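Local coordinates for protein cyclopenase asqI (Emericella nidulans, PDB 5YY3) that catalyses, as a zinc-dependent cyclopenase of the tyrosinase family, the conversion of 4'-methoxycyclopenin into 4'-methoxyviridicatin with release of methyl isocyanate during aspoquinolone biosynthesis, at residues V565-M571 and F641-R645; H170-W176 and E228-L234; Q66-Y72 and R111-L116. All coordinates share one frame; numbering follows the deposited sequence.

Interaction 1. Residues V565-M571 and F641-R645; sequences VGKVEGM and FKIYR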
# COMPACT_ATOMS: atom_id res chain seq x y z
N VAL A 565 -1.83 -17.84 -11.10
CA VAL A 565 -0.66 -17.77 -10.24
C VAL A 565 -0.96 -18.22 -8.78
O VAL A 565 -0.09 -18.79 -8.11
CB VAL A 565 -0.06 -16.33 -10.25
CG1 VAL A 565 -1.04 -15.31 -9.68
CG2 VAL A 565 1.28 -16.25 -9.52
N GLY A 566 -2.19 -18.01 -8.31
CA GLY A 566 -2.57 -18.42 -6.97
C GLY A 566 -2.10 -17.47 -5.89
O GLY A 566 -1.68 -16.34 -6.16
N LYS A 567 -2.18 -17.91 -4.63
CA LYS A 567 -1.71 -17.11 -3.50
C LYS A 567 -0.68 -17.86 -2.66
O LYS A 567 -0.67 -19.09 -2.66
CB LYS A 567 -2.89 -16.69 -2.64
CG LYS A 567 -3.78 -15.66 -3.33
CD LYS A 567 -5.11 -15.51 -2.62
CE LYS A 567 -5.80 -14.22 -3.03
NZ LYS A 567 -7.00 -14.01 -2.18
N VAL A 568 0.17 -17.12 -1.96
CA VAL A 568 1.24 -17.74 -1.16
C VAL A 568 0.66 -18.78 -0.19
O VAL A 568 1.20 -19.89 -0.07
CB VAL A 568 2.04 -16.67 -0.37
CG1 VAL A 568 3.00 -17.34 0.65
CG2 VAL A 568 2.81 -15.77 -1.34
N GLU A 569 -0.46 -18.44 0.43
CA GLU A 569 -1.13 -19.31 1.39
C GLU A 569 -1.94 -20.42 0.74
O GLU A 569 -2.46 -21.29 1.43
CB GLU A 569 -2.05 -18.49 2.30
CG GLU A 569 -3.34 -18.03 1.64
CD GLU A 569 -3.26 -16.60 1.11
OE1 GLU A 569 -2.14 -16.08 0.83
OE2 GLU A 569 -4.35 -16.00 0.95
N GLY A 570 -2.07 -20.39 -0.59
CA GLY A 570 -2.82 -21.40 -1.33
C GLY A 570 -4.24 -20.95 -1.63
O GLY A 570 -5.10 -20.95 -0.74
N MET A 571 -4.50 -20.57 -2.87
CA MET A 571 -5.78 -19.99 -3.24
C MET A 571 -6.77 -21.06 -3.67
O MET A 571 -6.43 -21.96 -4.44
CB MET A 571 -5.59 -18.97 -4.36
CG MET A 571 -6.86 -18.29 -4.84
SD MET A 571 -6.45 -17.07 -6.09
CE MET A 571 -8.07 -16.57 -6.69
N PHE A 641 -9.45 -27.52 -5.07
CA PHE A 641 -8.00 -27.65 -4.95
C PHE A 641 -7.44 -26.27 -4.68
O PHE A 641 -8.15 -25.28 -4.78
CB PHE A 641 -7.36 -28.26 -6.20
CG PHE A 641 -7.45 -27.38 -7.43
CD1 PHE A 641 -8.64 -27.27 -8.14
CD2 PHE A 641 -6.35 -26.68 -7.88
CE1 PHE A 641 -8.73 -26.47 -9.27
CE2 PHE A 641 -6.43 -25.89 -9.02
CZ PHE A 641 -7.62 -25.79 -9.71
N LYS A 642 -6.17 -26.20 -4.34
CA LYS A 642 -5.57 -24.92 -4.05
C LYS A 642 -4.32 -24.72 -4.89
O LYS A 642 -3.54 -25.65 -5.12
CB LYS A 642 -5.24 -24.82 -2.55
CG LYS A 642 -6.47 -24.70 -1.64
CD LYS A 642 -6.04 -24.43 -0.19
CE LYS A 642 -7.14 -24.72 0.81
NZ LYS A 642 -6.78 -24.24 2.18
N ILE A 643 -4.14 -23.49 -5.35
CA ILE A 643 -2.91 -23.10 -6.02
C ILE A 643 -2.08 -22.20 -5.10
O ILE A 643 -2.59 -21.20 -4.59
CB ILE A 643 -3.20 -22.39 -7.34
CG1 ILE A 643 -4.11 -23.27 -8.19
CG2 ILE A 643 -1.91 -22.08 -8.07
CD1 ILE A 643 -4.50 -22.63 -9.49
N TYR A 644 -0.82 -22.58 -4.93
CA TYR A 644 0.14 -21.89 -4.08
C TYR A 644 1.17 -21.13 -4.91
O TYR A 644 1.80 -21.69 -5.81
CB TYR A 644 0.89 -22.88 -3.17
CG TYR A 644 0.02 -23.56 -2.13
CD1 TYR A 644 -0.88 -24.55 -2.50
CD2 TYR A 644 0.12 -23.23 -0.78
CE1 TYR A 644 -1.68 -25.18 -1.55
CE2 TYR A 644 -0.67 -23.84 0.18
CZ TYR A 644 -1.57 -24.82 -0.22
OH TYR A 644 -2.36 -25.44 0.72
N ARG A 645 1.33 -19.86 -4.59
CA ARG A 645 2.28 -18.99 -5.26
C ARG A 645 3.64 -19.05 -4.59
O ARG A 645 3.73 -19.12 -3.36
CB ARG A 645 1.75 -17.56 -5.27
CG ARG A 645 2.56 -16.59 -6.06
CD ARG A 645 1.82 -15.28 -6.17
NE ARG A 645 1.89 -14.49 -4.95
CZ ARG A 645 0.85 -13.87 -4.40
NH1 ARG A 645 -0.35 -13.99 -4.96
NH2 ARG A 645 1.01 -13.16 -3.29
O HOH W 1 3.47 -20.98 -1.49
O HOH W 2 -5.77 -21.43 2.16

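Interaction 2. Residues H170-W176 and E228-L234; sequences HALLSYW and ESLCWSL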
# COMPACT_ATOMS: atom_id res chain seq x y z
N HIS A 170 -3.15 -1.81 -12.50
CA HIS A 170 -2.82 -3.20 -12.71
C HIS A 170 -1.38 -3.36 -13.21
O HIS A 170 -1.08 -4.28 -13.98
CB HIS A 170 -3.81 -3.84 -13.70
CG HIS A 170 -5.19 -4.05 -13.15
ND1 HIS A 170 -6.20 -3.13 -13.32
CD2 HIS A 170 -5.72 -5.08 -12.45
CE1 HIS A 170 -7.30 -3.58 -12.74
NE2 HIS A 170 -7.04 -4.76 -12.21
N ALA A 171 -0.49 -2.46 -12.79
CA ALA A 171 0.91 -2.53 -13.24
C ALA A 171 1.58 -3.84 -12.81
O ALA A 171 2.46 -4.35 -13.51
CB ALA A 171 1.69 -1.34 -12.72
N LEU A 172 1.18 -4.38 -11.67
CA LEU A 172 1.81 -5.60 -11.19
C LEU A 172 1.61 -6.78 -12.15
O LEU A 172 2.44 -7.70 -12.19
CB LEU A 172 1.29 -5.96 -9.79
CG LEU A 172 1.84 -5.12 -8.62
CD1 LEU A 172 1.27 -5.59 -7.28
CD2 LEU A 172 3.38 -5.13 -8.59
N LEU A 173 0.53 -6.73 -12.93
CA LEU A 173 0.17 -7.81 -13.87
C LEU A 173 1.00 -7.78 -15.15
O LEU A 173 0.83 -8.61 -16.05
CB LEU A 173 -1.30 -7.73 -14.23
CG LEU A 173 -2.22 -7.97 -13.03
CD1 LEU A 173 -3.69 -7.95 -13.47
CD2 LEU A 173 -1.84 -9.30 -12.37
N SER A 174 1.86 -6.79 -15.25
CA SER A 174 2.77 -6.64 -16.37
C SER A 174 3.49 -7.95 -16.75
O SER A 174 3.69 -8.23 -17.92
CB SER A 174 3.75 -5.49 -16.04
OG SER A 174 5.06 -5.77 -16.45
N TYR A 175 3.87 -8.76 -15.75
CA TYR A 175 4.57 -10.03 -16.03
C TYR A 175 3.72 -10.96 -16.91
O TYR A 175 4.22 -11.69 -17.77
CB TYR A 175 4.95 -10.77 -14.73
CG TYR A 175 3.77 -11.36 -13.99
CD1 TYR A 175 3.06 -10.61 -13.04
CD2 TYR A 175 3.35 -12.67 -14.23
CE1 TYR A 175 1.97 -11.15 -12.37
CE2 TYR A 175 2.26 -13.21 -13.58
CZ TYR A 175 1.58 -12.45 -12.64
OH TYR A 175 0.48 -13.00 -11.99
N TRP A 176 2.42 -10.89 -16.70
CA TRP A 176 1.49 -11.72 -17.42
C TRP A 176 1.21 -11.12 -18.80
O TRP A 176 1.23 -11.83 -19.80
CB TRP A 176 0.20 -11.84 -16.60
CG TRP A 176 -0.66 -13.02 -16.86
CD1 TRP A 176 -0.60 -14.22 -16.22
CD2 TRP A 176 -1.78 -13.10 -17.76
NE1 TRP A 176 -1.60 -15.05 -16.68
CE2 TRP A 176 -2.33 -14.38 -17.62
CE3 TRP A 176 -2.36 -12.20 -18.66
CZ2 TRP A 176 -3.44 -14.80 -18.37
CZ3 TRP A 176 -3.47 -12.62 -19.41
CH2 TRP A 176 -3.99 -13.91 -19.26
N GLU A 228 -6.30 -13.85 -12.71
CA GLU A 228 -4.92 -13.53 -12.34
C GLU A 228 -4.91 -12.27 -11.48
O GLU A 228 -4.16 -12.17 -10.50
CB GLU A 228 -4.05 -13.33 -13.58
CG GLU A 228 -2.55 -13.32 -13.28
CD GLU A 228 -1.97 -14.72 -13.17
OE1 GLU A 228 -2.74 -15.71 -13.21
OE2 GLU A 228 -0.72 -14.84 -13.06
N SER A 229 -5.76 -11.32 -11.86
CA SER A 229 -5.98 -10.12 -11.06
C SER A 229 -6.41 -10.44 -9.61
O SER A 229 -5.88 -9.87 -8.66
CB SER A 229 -7.03 -9.25 -11.73
OG SER A 229 -6.88 -7.90 -11.31
N LEU A 230 -7.36 -11.35 -9.44
CA LEU A 230 -7.85 -11.70 -8.12
C LEU A 230 -6.77 -12.32 -7.23
O LEU A 230 -6.82 -12.20 -6.01
CB LEU A 230 -9.03 -12.66 -8.23
CG LEU A 230 -10.40 -12.08 -7.93
CD1 LEU A 230 -10.53 -10.73 -8.56
CD2 LEU A 230 -11.48 -13.02 -8.45
N CYS A 231 -5.81 -12.99 -7.86
CA CYS A 231 -4.76 -13.65 -7.11
C CYS A 231 -3.90 -12.63 -6.35
O CYS A 231 -3.42 -12.89 -5.25
CB CYS A 231 -3.90 -14.50 -8.05
SG CYS A 231 -4.84 -15.80 -8.92
N TRP A 232 -3.71 -11.47 -6.95
CA TRP A 232 -2.96 -10.42 -6.30
C TRP A 232 -3.88 -9.48 -5.54
O TRP A 232 -3.44 -8.45 -5.04
CB TRP A 232 -2.14 -9.64 -7.32
CG TRP A 232 -1.15 -10.49 -8.03
CD1 TRP A 232 -1.27 -11.03 -9.28
CD2 TRP A 232 0.14 -10.89 -7.54
NE1 TRP A 232 -0.13 -11.73 -9.60
CE2 TRP A 232 0.75 -11.66 -8.55
CE3 TRP A 232 0.83 -10.66 -6.34
CZ2 TRP A 232 2.03 -12.22 -8.40
CZ3 TRP A 232 2.11 -11.22 -6.18
CH2 TRP A 232 2.69 -11.99 -7.21
N SER A 233 -5.16 -9.84 -5.48
CA SER A 233 -6.18 -9.04 -4.80
C SER A 233 -6.39 -7.69 -5.46
O SER A 233 -6.76 -6.73 -4.79
CB SER A 233 -5.82 -8.84 -3.31
OG SER A 233 -6.11 -10.01 -2.56
N LEU A 234 -6.17 -7.62 -6.77
CA LEU A 234 -6.40 -6.39 -7.53
C LEU A 234 -7.86 -6.33 -8.05
O LEU A 234 -8.56 -7.33 -8.06
CB LEU A 234 -5.41 -6.30 -8.69
CG LEU A 234 -3.94 -6.34 -8.28
CD1 LEU A 234 -3.02 -6.32 -9.49
CD2 LEU A 234 -3.65 -5.18 -7.36
O HOH W 3 -1.73 -17.46 -15.14

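Interaction 3. Residues Q66-Y72 and R111-L116; sequences QKDHKPY and RINPEL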
# COMPACT_ATOMS: atom_id res chain seq x y z
N GLN A 66 11.09 2.54 -43.81
CA GLN A 66 11.89 3.74 -44.07
C GLN A 66 11.00 4.90 -44.48
O GLN A 66 9.80 4.72 -44.71
CB GLN A 66 12.94 3.44 -45.14
CG GLN A 66 13.84 2.26 -44.78
CD GLN A 66 14.89 1.97 -45.83
OE1 GLN A 66 14.57 1.53 -46.94
NE2 GLN A 66 16.15 2.19 -45.48
N LYS A 67 11.57 6.09 -44.57
CA LYS A 67 10.76 7.31 -44.65
C LYS A 67 10.05 7.52 -46.00
O LYS A 67 9.17 8.37 -46.10
CB LYS A 67 11.62 8.54 -44.32
CG LYS A 67 12.09 9.33 -45.53
CD LYS A 67 12.30 10.80 -45.16
CE LYS A 67 12.96 11.59 -46.29
NZ LYS A 67 14.35 11.13 -46.58
N ASP A 68 10.41 6.73 -47.01
CA ASP A 68 9.77 6.86 -48.32
C ASP A 68 8.58 5.91 -48.44
O ASP A 68 7.73 6.07 -49.32
CB ASP A 68 10.76 6.58 -49.44
CG ASP A 68 11.03 5.11 -49.60
OD1 ASP A 68 11.59 4.50 -48.66
OD2 ASP A 68 10.68 4.55 -50.67
N HIS A 69 8.54 4.91 -47.55
CA HIS A 69 7.46 3.92 -47.56
C HIS A 69 6.13 4.61 -47.28
O HIS A 69 6.02 5.40 -46.34
CB HIS A 69 7.73 2.82 -46.53
CG HIS A 69 8.71 1.79 -46.98
ND1 HIS A 69 9.81 1.43 -46.22
CD2 HIS A 69 8.77 1.04 -48.10
CE1 HIS A 69 10.50 0.50 -46.87
NE2 HIS A 69 9.88 0.24 -48.01
N LYS A 70 5.14 4.33 -48.12
CA LYS A 70 3.78 4.77 -47.89
C LYS A 70 3.36 4.30 -46.50
O LYS A 70 3.63 3.16 -46.14
CB LYS A 70 2.86 4.21 -48.97
CG LYS A 70 1.38 4.43 -48.74
CD LYS A 70 0.55 3.95 -49.92
CE LYS A 70 1.11 4.48 -51.24
NZ LYS A 70 0.12 4.38 -52.36
N PRO A 71 2.75 5.18 -45.70
CA PRO A 71 2.45 4.81 -44.32
C PRO A 71 1.38 3.72 -44.19
O PRO A 71 0.45 3.64 -45.01
CB PRO A 71 1.98 6.12 -43.69
CG PRO A 71 1.45 6.91 -44.86
CD PRO A 71 2.36 6.56 -46.00
N TYR A 72 1.53 2.89 -43.17
CA TYR A 72 0.66 1.74 -42.95
C TYR A 72 0.10 1.75 -41.53
O TYR A 72 0.82 2.08 -40.57
CB TYR A 72 1.42 0.43 -43.23
CG TYR A 72 0.66 -0.85 -42.92
CD1 TYR A 72 -0.42 -1.25 -43.70
CD2 TYR A 72 1.04 -1.68 -41.87
CE1 TYR A 72 -1.11 -2.42 -43.43
CE2 TYR A 72 0.37 -2.84 -41.59
CZ TYR A 72 -0.70 -3.21 -42.37
OH TYR A 72 -1.37 -4.38 -42.08
N ARG A 111 8.83 -0.84 -53.23
CA ARG A 111 8.71 0.02 -52.05
C ARG A 111 7.36 -0.07 -51.31
O ARG A 111 6.93 0.88 -50.66
CB ARG A 111 9.00 1.48 -52.42
CG ARG A 111 10.38 1.69 -53.03
CD ARG A 111 11.47 1.08 -52.15
NE ARG A 111 11.72 1.86 -50.94
CZ ARG A 111 12.53 1.48 -49.96
NH1 ARG A 111 13.17 0.31 -50.05
NH2 ARG A 111 12.71 2.25 -48.90
N ILE A 112 6.70 -1.22 -51.39
CA ILE A 112 5.56 -1.46 -50.50
C ILE A 112 6.06 -1.48 -49.05
O ILE A 112 7.20 -1.88 -48.77
CB ILE A 112 4.85 -2.78 -50.86
CG1 ILE A 112 3.46 -2.82 -50.24
CG2 ILE A 112 5.67 -3.98 -50.41
CD1 ILE A 112 2.59 -3.89 -50.86
N ASN A 113 5.21 -1.00 -48.14
CA ASN A 113 5.54 -0.93 -46.71
C ASN A 113 5.85 -2.31 -46.13
O ASN A 113 5.04 -3.24 -46.26
CB ASN A 113 4.37 -0.28 -45.96
CG ASN A 113 4.65 -0.07 -44.48
OD1 ASN A 113 4.77 -1.03 -43.72
ND2 ASN A 113 4.74 1.20 -44.07
N PRO A 114 7.04 -2.46 -45.49
CA PRO A 114 7.51 -3.74 -44.93
C PRO A 114 6.62 -4.28 -43.81
O PRO A 114 6.52 -5.49 -43.65
CB PRO A 114 8.90 -3.39 -44.38
CG PRO A 114 9.30 -2.14 -45.04
CD PRO A 114 8.03 -1.39 -45.30
N GLU A 115 6.00 -3.40 -43.03
CA GLU A 115 5.10 -3.82 -41.97
C GLU A 115 3.86 -4.43 -42.60
O GLU A 115 3.35 -5.46 -42.15
CB GLU A 115 4.73 -2.66 -41.05
CG GLU A 115 3.76 -3.01 -39.92
CD GLU A 115 4.33 -4.00 -38.92
OE1 GLU A 115 5.54 -3.90 -38.59
OE2 GLU A 115 3.57 -4.86 -38.43
N LEU A 116 3.39 -3.78 -43.66
CA LEU A 116 2.29 -4.31 -44.44
C LEU A 116 2.68 -5.69 -44.95
O LEU A 116 1.92 -6.64 -44.84
CB LEU A 116 1.93 -3.37 -45.60
CG LEU A 116 0.67 -3.66 -46.42
CD1 LEU A 116 0.25 -2.41 -47.17
CD2 LEU A 116 0.85 -4.84 -47.40

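Interaction 1. Residues V565-M571 and F641-R645
Arg645 and Lys567 join the two segments through their backbones: Arg645 N donates to Lys567 O at 2.9 Å. The same oxygen also accepts from Gly570 N, the bond that closes the type I turn Lys567-Gly570, and Tyr644 CA adds a CA-H...O contact, so three donors surround one carbonyl. Beyond the turn, Met571 and Ile643 form an antiparallel hydrogen-bonded pair: Met571 N to Ile643 O is 2.6 Å, the return bond from Ile643 N to Met571 O 2.9 Å. Ile643 O also receives a weak bond from Lys567 N and a CA-H...O contact from Gly570.

Gly570 CA sits over the centre of the Tyr644 ring, 3.5 Å from the centroid, a CH-pi contact that leaves no space for a side chain. The phenol OH is satisfied outside the turn, by His443 ND1. Arg645 CG lies anti to the backbone N (chi1 -174°) and the chain bends at chi3, which swings NH1 back to Gly566 O (3.0 Å); the acceptor is reached in its carbonyl plane, on a lone pair, although the N-H angle is only 130°. On the way CD rests on Val565 CG2 at 3.5 Å. NH1 also bonds Cys231 O, while NH2 forms a salt bridge with Asp165 of the second subunit. One water donates to both Val568 O and Arg645 O; another donates to Gly570 O and accepts from Lys642 NZ.

Strand 636-644 runs between 571-580, antiparallel to it, and 443-449, parallel to it, in the Ig-like domain, with Val565 and Met571 touching Cys231 of helix 210-231.

Interaction 2. Residues H170-W176 and E228-L234
At the Schellman-capped end of helix 210-231, Glu228 and Trp232 close on the hydroxyl of Tyr175, the polar centre of a buried contact with the short 3-10 and helical turns of 170-176. That OH donates to Glu228 OE2 in a bond modelled at 2.4 Å, so short that its exact length is doubtful, and accepts from Trp232 NE1 at 2.8 Å, almost straight (174°) and within the indole plane. The phenol ring has taken the position between backbone N and carbonyl carbon (chi1 71°), which carries its OH across to both partners. The Tyr175 and Trp232 rings touch along their borders, steeply inclined (72°), and do not stack.

Glu228 CG, anti to its own backbone N, lies over the five-membered ring of Trp176, 4.0 Å from its centroid, a CH-pi contact; the bend at the next torsion turns the carboxylate toward Tyr175. A water in the plane of the Trp176 indole accepts from Trp176 NE1 at 2.9 Å and lies 2.8 Å from Glu228 OE1, which also accepts from Val565 N.

The contact lies in the hemocyanin-type metal-binding domain, with the side chain of Trp176 about 10 Å from that of the zinc ligand His186. Toward the other end the packing is apolar: Leu173 CD2 lies 3.6 Å from Trp232 CD1, and Leu173 and Leu234 reach tip to tip, CG to CD1 at 4.0 Å. Ser229 OG approaches the His170 ring at its edge; both His170 NE2 and Ser229 OG are bonded to Pro235 O. Leu172 and Trp232 also pack on Ala164 of the second subunit.

Interaction 3. Residues Q66-Y72 and R111-L116
The imidazole of His69 is sandwiched between a cation and a proline: the Arg111 guanidinium lies flat on one face, centres 4.1 Å apart and planes at 20°, while Pro114 CD sits over the middle of the other, 3.4 Å from the centroid in a CH-pi contact. The ring is held in rotation by Gln66 N, which donates to ND1 in the ring plane at 2.9 Å, inside the type I turn Gln66-His69.

Arg111, the C-prime residue of the Schellman motif ending helix 97-109, bends at chi2 and chi3 and so brings its guanidinium back over the histidine. It forms a two-pronged salt bridge with Asp68: NH2 to OD1 is 2.5 Å and NE to OD2 2.9 Å, both nearly straight, each oxygen accepting through its syn lone pair, the carboxylate almost coplanar with the guanidinium. NH2 also gives a bond to Gln66 OE1 (2.8 Å, 173°).

Asn113 is the N-cap of helix 114-127. Its OD1 accepts from Leu116 N at 3.1 Å and more weakly from Glu115 N, while ND2, with CG anti to the backbone N (chi1 -176°), donates to Lys70 O at 3.1 Å and also bonds Thr381 OG1. Tyr72 packs beside this cap: CB rests against the Asn113 amide, Leu116 CB meets the ring face in a CH-pi contact, and Glu115 CG comes at the ring edge. The Tyr72 OH bonds Asp119 OD2, one turn beyond Glu115 in helix 114-127.

Three in-plane hydrogen bonds, given to Asp68 OD1, Asp68 OD2 and Gln66 OE1, fix the guanidinium in position and orientation, and Asp68 would offset its charge beside the imidazole. With ND1 accepting from a backbone N-H, a neutral ring protonated on NE2 is the probable state of His69.

In the fold
Along the chain the contacts follow in the order interaction 3, interaction 2, interaction 1, each closing before the next opens. Interactions 1 and 2 are neighbours, centres about 14 Å apart, and touch where the end of helix 210-231 meets the loop before strand 571-580 and the end of strand 636-644. They form part of the junction between the metal-binding helical domain and the Ig-like sheet domain, and both reach the second subunit. Interaction 3 lies apart, its centre about 37 Å from that of interaction 2 and about 48 Å from that of interaction 1, on the opposite side of the chain's centre from interaction 1; it ties the loop before helix 77-92 to the start of helix 114-127.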